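Local coordinates for protein allantoicase (Saccharomyces cerevisiae, PDB 1O59) that hydrolyses allantoate to (S)-ureidoglycolate and urea, a step of allantoin degradation that lets yeast use purines as a secondary nitrogen source, at residues I139-S144 against H176-M181; G82-R87 against N118-P123. All coordinates share one frame; numbering follows the deposited sequence.

Contact 1: residues I139-S144 against H176-M181; sequences IVEDDS and HIKLKM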
ATOM      1  N   ILE A 139     -16.683  -6.379 -13.996  1.00 61.99           N
ATOM      2  CA  ILE A 139     -17.541  -6.883 -12.915  1.00 60.97           C
ATOM      3  C   ILE A 139     -18.693  -5.925 -12.613  1.00 59.86           C
ATOM      4  O   ILE A 139     -18.507  -4.688 -12.601  1.00 59.02           O
ATOM      5  CB  ILE A 139     -16.709  -7.152 -11.597  1.00 60.89           C
ATOM      6  CG1 ILE A 139     -15.707  -8.313 -11.769  1.00 59.87           C
ATOM      7  CG2 ILE A 139     -17.616  -7.434 -10.412  1.00 61.29           C
ATOM      8  CD1 ILE A 139     -16.323  -9.631 -12.056  1.00 59.14           C
ATOM      9  N   VAL A 140     -19.868  -6.523 -12.370  1.00 58.75           N
ATOM     10  CA  VAL A 140     -21.076  -5.776 -12.041  1.00 58.30           C
ATOM     11  C   VAL A 140     -21.442  -5.882 -10.552  1.00 57.71           C
ATOM     12  O   VAL A 140     -21.043  -6.806  -9.841  1.00 56.56           O
ATOM     13  CB  VAL A 140     -22.284  -6.197 -12.914  1.00 58.43           C
ATOM     14  CG1 VAL A 140     -21.946  -6.037 -14.379  1.00 59.15           C
ATOM     15  CG2 VAL A 140     -22.741  -7.642 -12.620  1.00 57.62           C
ATOM     16  N   GLU A 141     -22.231  -4.908 -10.115  1.00 57.41           N
ATOM     17  CA  GLU A 141     -22.646  -4.786  -8.721  1.00 56.73           C
ATOM     18  C   GLU A 141     -23.407  -6.017  -8.182  1.00 56.58           C
ATOM     19  O   GLU A 141     -23.209  -6.393  -7.034  1.00 55.99           O
ATOM     20  CB  GLU A 141     -23.492  -3.525  -8.575  1.00 56.33           C
ATOM     21  CG  GLU A 141     -23.744  -3.080  -7.157  1.00 55.73           C
ATOM     22  CD  GLU A 141     -24.827  -3.864  -6.450  1.00 56.91           C
ATOM     23  OE1 GLU A 141     -25.836  -4.317  -7.098  1.00 52.51           O
ATOM     24  OE2 GLU A 141     -24.629  -4.017  -5.218  1.00 58.54           O
ATOM     25  N   ASP A 142     -24.263  -6.637  -8.994  1.00 56.35           N
ATOM     26  CA  ASP A 142     -25.151  -7.689  -8.487  1.00 56.69           C
ATOM     27  C   ASP A 142     -24.654  -9.111  -8.772  1.00 55.90           C
ATOM     28  O   ASP A 142     -25.422 -10.049  -8.809  1.00 55.54           O
ATOM     29  CB  ASP A 142     -26.579  -7.491  -9.000  1.00 57.19           C
ATOM     30  CG  ASP A 142     -26.724  -7.804 -10.484  1.00 59.78           C
ATOM     31  OD1 ASP A 142     -25.682  -7.897 -11.180  1.00 61.09           O
ATOM     32  OD2 ASP A 142     -27.851  -7.967 -11.032  1.00 62.44           O
ATOM     33  N   ASP A 143     -23.345  -9.244  -8.923  1.00 56.15           N
ATOM     34  CA  ASP A 143     -22.656 -10.520  -9.184  1.00 55.77           C
ATOM     35  C   ASP A 143     -22.826 -11.431  -7.967  1.00 55.51           C
ATOM     36  O   ASP A 143     -22.664 -11.004  -6.819  1.00 55.72           O
ATOM     37  CB  ASP A 143     -21.184 -10.179  -9.424  1.00 55.76           C
ATOM     38  CG  ASP A 143     -20.352 -11.330  -9.886  1.00 55.68           C
ATOM     39  OD1 ASP A 143     -20.247 -12.365  -9.199  1.00 53.92           O
ATOM     40  OD2 ASP A 143     -19.673 -11.226 -10.918  1.00 59.10           O
ATOM     41  N   SER A 144     -23.153 -12.684  -8.209  1.00 55.00           N
ATOM     42  CA  SER A 144     -23.468 -13.561  -7.120  1.00 54.93           C
ATOM     43  C   SER A 144     -22.284 -13.860  -6.238  1.00 54.86           C
ATOM     44  O   SER A 144     -22.443 -14.397  -5.152  1.00 54.25           O
ATOM     45  CB  SER A 144     -24.049 -14.851  -7.656  1.00 55.49           C
ATOM     46  OG  SER A 144     -23.190 -15.442  -8.614  1.00 56.82           O
ATOM     47  N   HIS A 176     -11.331  -8.309  -6.128  1.00 58.35           N
ATOM     48  CA  HIS A 176     -12.150  -7.119  -6.332  1.00 57.84           C
ATOM     49  C   HIS A 176     -12.857  -6.735  -5.014  1.00 57.66           C
ATOM     50  O   HIS A 176     -13.248  -7.597  -4.248  1.00 56.88           O
ATOM     51  CB  HIS A 176     -13.247  -7.401  -7.357  1.00 57.73           C
ATOM     52  CG  HIS A 176     -12.762  -7.518  -8.766  1.00 57.18           C
ATOM     53  ND1 HIS A 176     -12.085  -8.625  -9.230  1.00 54.50           N
ATOM     54  CD2 HIS A 176     -12.897  -6.683  -9.824  1.00 55.93           C
ATOM     55  CE1 HIS A 176     -11.808  -8.458 -10.510  1.00 56.31           C
ATOM     56  NE2 HIS A 176     -12.292  -7.288 -10.895  1.00 56.53           N
ATOM     57  N   ILE A 177     -13.052  -5.434  -4.809  1.00 57.72           N
ATOM     58  CA  ILE A 177     -13.694  -4.893  -3.616  1.00 57.75           C
ATOM     59  C   ILE A 177     -14.889  -4.051  -4.015  1.00 57.43           C
ATOM     60  O   ILE A 177     -14.834  -3.335  -5.007  1.00 56.75           O
ATOM     61  CB  ILE A 177     -12.659  -4.015  -2.816  1.00 58.11           C
ATOM     62  CG1 ILE A 177     -11.462  -4.887  -2.358  1.00 57.42           C
ATOM     63  CG2 ILE A 177     -13.336  -3.274  -1.639  1.00 57.98           C
ATOM     64  CD1 ILE A 177     -11.850  -6.086  -1.572  1.00 56.42           C
ATOM     65  N   LYS A 178     -15.955  -4.162  -3.229  1.00 57.70           N
ATOM     66  CA  LYS A 178     -17.140  -3.307  -3.348  1.00 57.09           C
ATOM     67  C   LYS A 178     -17.306  -2.503  -2.071  1.00 58.12           C
ATOM     68  O   LYS A 178     -17.449  -3.049  -0.964  1.00 58.10           O
ATOM     69  CB  LYS A 178     -18.426  -4.117  -3.596  1.00 56.84           C
ATOM     70  CG  LYS A 178     -19.542  -3.301  -4.264  1.00 56.19           C
ATOM     71  CD  LYS A 178     -20.947  -3.803  -4.001  1.00 55.23           C
ATOM     72  CE  LYS A 178     -21.168  -5.200  -4.478  1.00 53.38           C
ATOM     73  NZ  LYS A 178     -22.567  -5.639  -4.351  1.00 49.14           N
ATOM     74  N   LEU A 179     -17.299  -1.193  -2.237  1.00 58.92           N
ATOM     75  CA  LEU A 179     -17.580  -0.278  -1.148  1.00 59.23           C
ATOM     76  C   LEU A 179     -19.020   0.170  -1.273  1.00 58.20           C
ATOM     77  O   LEU A 179     -19.449   0.603  -2.329  1.00 57.70           O
ATOM     78  CB  LEU A 179     -16.624   0.909  -1.236  1.00 59.57           C
ATOM     79  CG  LEU A 179     -16.895   2.134  -0.364  1.00 60.72           C
ATOM     80  CD1 LEU A 179     -16.689   1.835   1.094  1.00 60.08           C
ATOM     81  CD2 LEU A 179     -15.956   3.240  -0.861  1.00 61.43           C
ATOM     82  N   LYS A 180     -19.768   0.037  -0.190  1.00 58.20           N
ATOM     83  CA  LYS A 180     -21.156   0.475  -0.144  1.00 57.35           C
ATOM     84  C   LYS A 180     -21.266   1.634   0.851  1.00 57.06           C
ATOM     85  O   LYS A 180     -20.784   1.540   1.966  1.00 57.82           O
ATOM     86  CB  LYS A 180     -22.065  -0.669   0.317  1.00 57.62           C
ATOM     87  CG  LYS A 180     -22.091  -1.931  -0.541  1.00 56.74           C
ATOM     88  CD  LYS A 180     -23.335  -2.768  -0.143  1.00 58.47           C
ATOM     89  CE  LYS A 180     -23.612  -3.937  -1.105  1.00 60.00           C
ATOM     90  NZ  LYS A 180     -24.674  -4.906  -0.593  1.00 57.89           N
HETATM   91  N   MSE A 181     -21.907   2.718   0.431  1.00 56.56           N
HETATM   92  CA  MSE A 181     -22.220   3.884   1.270  1.00 55.13           C
HETATM   93  C   MSE A 181     -23.745   4.041   1.359  1.00 55.03           C
HETATM   94  O   MSE A 181     -24.434   4.164   0.326  1.00 54.21           O
HETATM   95  CB  MSE A 181     -21.595   5.127   0.609  1.00 55.70           C
HETATM   96  CG  MSE A 181     -22.130   6.493   1.061  1.00 55.13           C
HETATM   97 SE   MSE A 181     -20.930   7.960   0.503  0.50 49.09          SE
HETATM   98  CE  MSE A 181     -21.095   7.783  -1.280  1.00 50.17           C
TER
HETATM   99  O   HOH W   1     -13.384  -5.879 -13.467  1.00 44.01           O
HETATM  100  O   HOH W   2     -24.996  -6.528  -2.847  1.00 59.17           O
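K178 reaches from its strand to E141 in the loop and grips it twice. Its CB points toward the loop. CG lies anti to the backbone N (chi1 -157°), and the chain bends at chi3. K178 CD passes 3.9 Å from E141 OE2. K178 CE comes 3.5 Å from E141 O. At the tip, K178 NZ donates to E141 O at 2.9 Å. K178 NZ also forms a salt bridge with E141 OE2 at 2.8 Å, reaching that oxygen from above the carboxylate plane. The E141 chain bends at chi2, bringing OE2 back to the lysine. E141 OE2 is also hydrogen-bonded to Y93 OH. A water accepts from K180 NZ and gives a weak bond to E141 OE2. Nearer the start of the strand, I139 CG1 rests over one face of the H176 ring in a CH-pi contact, 3.9 Å from the centroid. The loop makes a type I turn from V140 to D143 and links strands 124-130 and 147-154. Strand 176-182 lies between 94-99 and 124-130 in a five-stranded antiparallel sheet, one layer of a beta-sandwich. E128, on 124-130, makes salt bridges to K178 and K180, and W146 adds a cation-pi contact to K178.

Contact 2: residues G82-R87 against N118-P123; sequences GWETRR and NGNHAP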
ATOM      1  N   GLY A  82     -12.267  13.705  -3.373  1.00 64.70           N
ATOM      2  CA  GLY A  82     -13.076  12.609  -2.893  1.00 63.16           C
ATOM      3  C   GLY A  82     -14.144  12.124  -3.823  1.00 61.69           C
ATOM      4  O   GLY A  82     -14.313  12.620  -4.940  1.00 62.63           O
ATOM      5  N   TRP A  83     -14.867  11.137  -3.346  1.00 60.30           N
ATOM      6  CA  TRP A  83     -16.033  10.619  -4.034  1.00 59.85           C
ATOM      7  C   TRP A  83     -17.262  11.211  -3.365  1.00 59.45           C
ATOM      8  O   TRP A  83     -17.401  11.101  -2.143  1.00 59.48           O
ATOM      9  CB  TRP A  83     -16.068   9.103  -3.897  1.00 60.11           C
ATOM     10  CG  TRP A  83     -17.267   8.449  -4.494  1.00 59.10           C
ATOM     11  CD1 TRP A  83     -17.857   8.761  -5.671  1.00 59.70           C
ATOM     12  CD2 TRP A  83     -18.001   7.368  -3.949  1.00 58.81           C
ATOM     13  NE1 TRP A  83     -18.922   7.939  -5.905  1.00 59.59           N
ATOM     14  CE2 TRP A  83     -19.033   7.058  -4.862  1.00 60.93           C
ATOM     15  CE3 TRP A  83     -17.890   6.603  -2.767  1.00 60.83           C
ATOM     16  CZ2 TRP A  83     -19.966   6.001  -4.643  1.00 60.92           C
ATOM     17  CZ3 TRP A  83     -18.815   5.545  -2.545  1.00 60.12           C
ATOM     18  CH2 TRP A  83     -19.841   5.267  -3.480  1.00 60.18           C
ATOM     19  N   GLU A  84     -18.113  11.876  -4.132  1.00 58.09           N
ATOM     20  CA  GLU A  84     -19.344  12.370  -3.586  1.00 58.21           C
ATOM     21  C   GLU A  84     -20.498  12.237  -4.577  1.00 58.11           C
ATOM     22  O   GLU A  84     -20.377  12.615  -5.753  1.00 58.47           O
ATOM     23  CB  GLU A  84     -19.218  13.831  -3.113  1.00 58.48           C
ATOM     24  CG  GLU A  84     -20.485  14.320  -2.414  1.00 57.72           C
ATOM     25  CD  GLU A  84     -20.521  15.808  -2.174  1.00 59.33           C
ATOM     26  OE1 GLU A  84     -19.524  16.492  -2.509  1.00 61.24           O
ATOM     27  OE2 GLU A  84     -21.551  16.288  -1.620  1.00 59.01           O
ATOM     28  N   THR A  85     -21.615  11.699  -4.082  1.00 57.09           N
ATOM     29  CA  THR A  85     -22.758  11.369  -4.927  1.00 56.58           C
ATOM     30  C   THR A  85     -23.887  12.337  -4.758  1.00 55.90           C
ATOM     31  O   THR A  85     -23.902  13.133  -3.839  1.00 55.69           O
ATOM     32  CB  THR A  85     -23.270   9.951  -4.614  1.00 56.90           C
ATOM     33  OG1 THR A  85     -23.614   9.811  -3.217  1.00 55.07           O
ATOM     34  CG2 THR A  85     -22.130   8.915  -4.919  1.00 57.05           C
ATOM     35  N   ARG A  86     -24.827  12.282  -5.684  1.00 55.33           N
ATOM     36  CA  ARG A  86     -25.996  13.145  -5.623  1.00 54.91           C
ATOM     37  C   ARG A  86     -26.823  12.821  -4.382  1.00 54.51           C
ATOM     38  O   ARG A  86     -26.690  11.748  -3.782  1.00 54.96           O
ATOM     39  CB  ARG A  86     -26.847  12.999  -6.888  1.00 54.78           C
ATOM     40  CG  ARG A  86     -27.206  11.557  -7.254  1.00 54.52           C
ATOM     41  CD  ARG A  86     -28.407  10.933  -6.554  1.00 54.38           C
ATOM     42  NE  ARG A  86     -28.318   9.496  -6.746  1.00 55.38           N
ATOM     43  CZ  ARG A  86     -27.476   8.707  -6.102  1.00 55.31           C
ATOM     44  NH1 ARG A  86     -26.680   9.172  -5.141  1.00 56.36           N
ATOM     45  NH2 ARG A  86     -27.435   7.432  -6.421  1.00 56.35           N
ATOM     46  N   ARG A  87     -27.679  13.751  -4.012  1.00 53.62           N
ATOM     47  CA  ARG A  87     -28.532  13.562  -2.867  1.00 53.32           C
ATOM     48  C   ARG A  87     -29.748  12.678  -3.168  1.00 53.36           C
ATOM     49  O   ARG A  87     -30.162  12.481  -4.324  1.00 52.62           O
ATOM     50  CB  ARG A  87     -29.070  14.906  -2.389  1.00 53.39           C
ATOM     51  CG  ARG A  87     -28.047  15.938  -1.987  1.00 53.08           C
ATOM     52  CD  ARG A  87     -28.703  17.049  -1.100  1.00 53.43           C
ATOM     53  NE  ARG A  87     -27.794  18.153  -0.774  1.00 52.77           N
ATOM     54  CZ  ARG A  87     -28.116  19.173  -0.006  1.00 51.09           C
ATOM     55  NH1 ARG A  87     -29.315  19.226   0.575  1.00 50.84           N
ATOM     56  NH2 ARG A  87     -27.230  20.137   0.181  1.00 50.05           N
ATOM     57  N   ASN A 118     -18.143  17.425   6.107  1.00 62.84           N
ATOM     58  CA  ASN A 118     -18.525  17.767   7.467  1.00 63.66           C
ATOM     59  C   ASN A 118     -20.040  17.798   7.563  1.00 62.84           C
ATOM     60  O   ASN A 118     -20.618  18.826   7.743  1.00 63.22           O
ATOM     61  CB  ASN A 118     -17.891  19.110   7.907  1.00 63.82           C
ATOM     62  CG  ASN A 118     -17.689  19.195   9.426  1.00 67.78           C
ATOM     63  OD1 ASN A 118     -17.108  18.296  10.043  1.00 73.39           O
ATOM     64  ND2 ASN A 118     -18.149  20.286  10.035  1.00 70.58           N
ATOM     65  N   GLY A 119     -20.667  16.643   7.429  1.00 62.46           N
ATOM     66  CA  GLY A 119     -22.111  16.491   7.615  1.00 62.01           C
ATOM     67  C   GLY A 119     -22.699  15.697   6.466  1.00 62.07           C
ATOM     68  O   GLY A 119     -23.614  14.887   6.660  1.00 61.90           O
ATOM     69  N   ASN A 120     -22.158  15.928   5.264  1.00 61.27           N
ATOM     70  CA  ASN A 120     -22.550  15.183   4.083  1.00 61.00           C
ATOM     71  C   ASN A 120     -21.641  13.948   3.891  1.00 60.53           C
ATOM     72  O   ASN A 120     -21.634  13.335   2.822  1.00 59.70           O
ATOM     73  CB  ASN A 120     -22.547  16.089   2.844  1.00 61.38           C
ATOM     74  CG  ASN A 120     -21.171  16.685   2.544  1.00 63.32           C
ATOM     75  OD1 ASN A 120     -20.365  16.895   3.454  1.00 65.33           O
ATOM     76  ND2 ASN A 120     -20.900  16.961   1.261  1.00 65.11           N
ATOM     77  N   HIS A 121     -20.878  13.602   4.935  1.00 59.48           N
ATOM     78  CA  HIS A 121     -20.068  12.400   4.945  1.00 58.64           C
ATOM     79  C   HIS A 121     -20.963  11.174   4.826  1.00 58.88           C
ATOM     80  O   HIS A 121     -22.123  11.225   5.192  1.00 58.09           O
ATOM     81  CB  HIS A 121     -19.286  12.309   6.245  1.00 58.99           C
ATOM     82  CG  HIS A 121     -20.150  12.326   7.469  1.00 57.73           C
ATOM     83  ND1 HIS A 121     -20.556  11.174   8.104  1.00 57.76           N
ATOM     84  CD2 HIS A 121     -20.730  13.349   8.138  1.00 56.32           C
ATOM     85  CE1 HIS A 121     -21.331  11.490   9.124  1.00 58.24           C
ATOM     86  NE2 HIS A 121     -21.461  12.804   9.161  1.00 57.10           N
ATOM     87  N   ALA A 122     -20.419  10.092   4.256  1.00 59.22           N
ATOM     88  CA  ALA A 122     -21.051   8.763   4.320  1.00 58.95           C
ATOM     89  C   ALA A 122     -21.499   8.448   5.760  1.00 58.65           C
ATOM     90  O   ALA A 122     -20.643   8.448   6.655  1.00 59.03           O
ATOM     91  CB  ALA A 122     -20.057   7.717   3.891  1.00 59.49           C
ATOM     92  N   PRO A 123     -22.798   8.202   5.993  1.00 57.63           N
ATOM     93  CA  PRO A 123     -23.281   7.842   7.327  1.00 57.41           C
ATOM     94  C   PRO A 123     -22.897   6.444   7.755  1.00 56.81           C
ATOM     95  O   PRO A 123     -22.671   6.208   8.939  1.00 56.77           O
ATOM     96  CB  PRO A 123     -24.811   7.923   7.195  1.00 57.14           C
ATOM     97  CG  PRO A 123     -25.063   8.553   5.904  1.00 57.76           C
ATOM     98  CD  PRO A 123     -23.908   8.286   5.022  1.00 57.61           C
TER
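E84 and N120 meet through one hydrogen bond. N120 ND2 donates to E84 OE2 at 3.0 Å, with a bent N-H...O angle of 136°. The other carboxylate oxygen is farther off, with E84 OE1 4.0 Å from N120 ND2. The two side chains cross at about a right angle, and their flat ends are turned 80° apart. The bond lies close to the amide plane of N120 but meets OE2 from well above the carboxylate plane. E84 gets there by an extended chain: CG is anti to the backbone N (chi1 -175°) and chi2 is also near 180°. Replacing E84 with an alanine would probably leave N120 ND2 without this acceptor and its amide freer to turn.

In the next shell, E84 bonds through its main chain to F54 and A55, and its side chain packs on F54. On the other segment, G119 has backbone angles that call for glycine just before N120. Beyond N120, H121 ND1 donates to A122 O at 3.1 Å, and the backbone of A122 pairs with G186. Strand 83-84 pairs antiparallel with strand 186-196, W83 bonding to I187. Segment 118-123 belongs to the loop that connects strand 105-113 to strand 124-130. The contact thus joins short strand 83-84 of one sheet to the loop that leads into the other.

Overall arrangement
Both segments of contact 2 come earlier in the chain than those of contact 1. Their centres lie about 19 Å apart, and all four segments fall within the first allantoicase repeat, 43-197. Strand 176-182 brings them together. Its H176 and K178 side chains face the loop of contact 1. M181 and L179 point to the other side of the sheet and reach contact 2. M181 CE packs 3.4 Å from W83 CZ3, and M181 SE lies 3.5 Å from A122 CB. The residues of strand 186-196 that touch I177, L179 and M181 belong to the facing sheet. The two sheets form a beta-sandwich, consistent with the galactose-binding-like clan of the repeat. Contact 1 lies on its outward face.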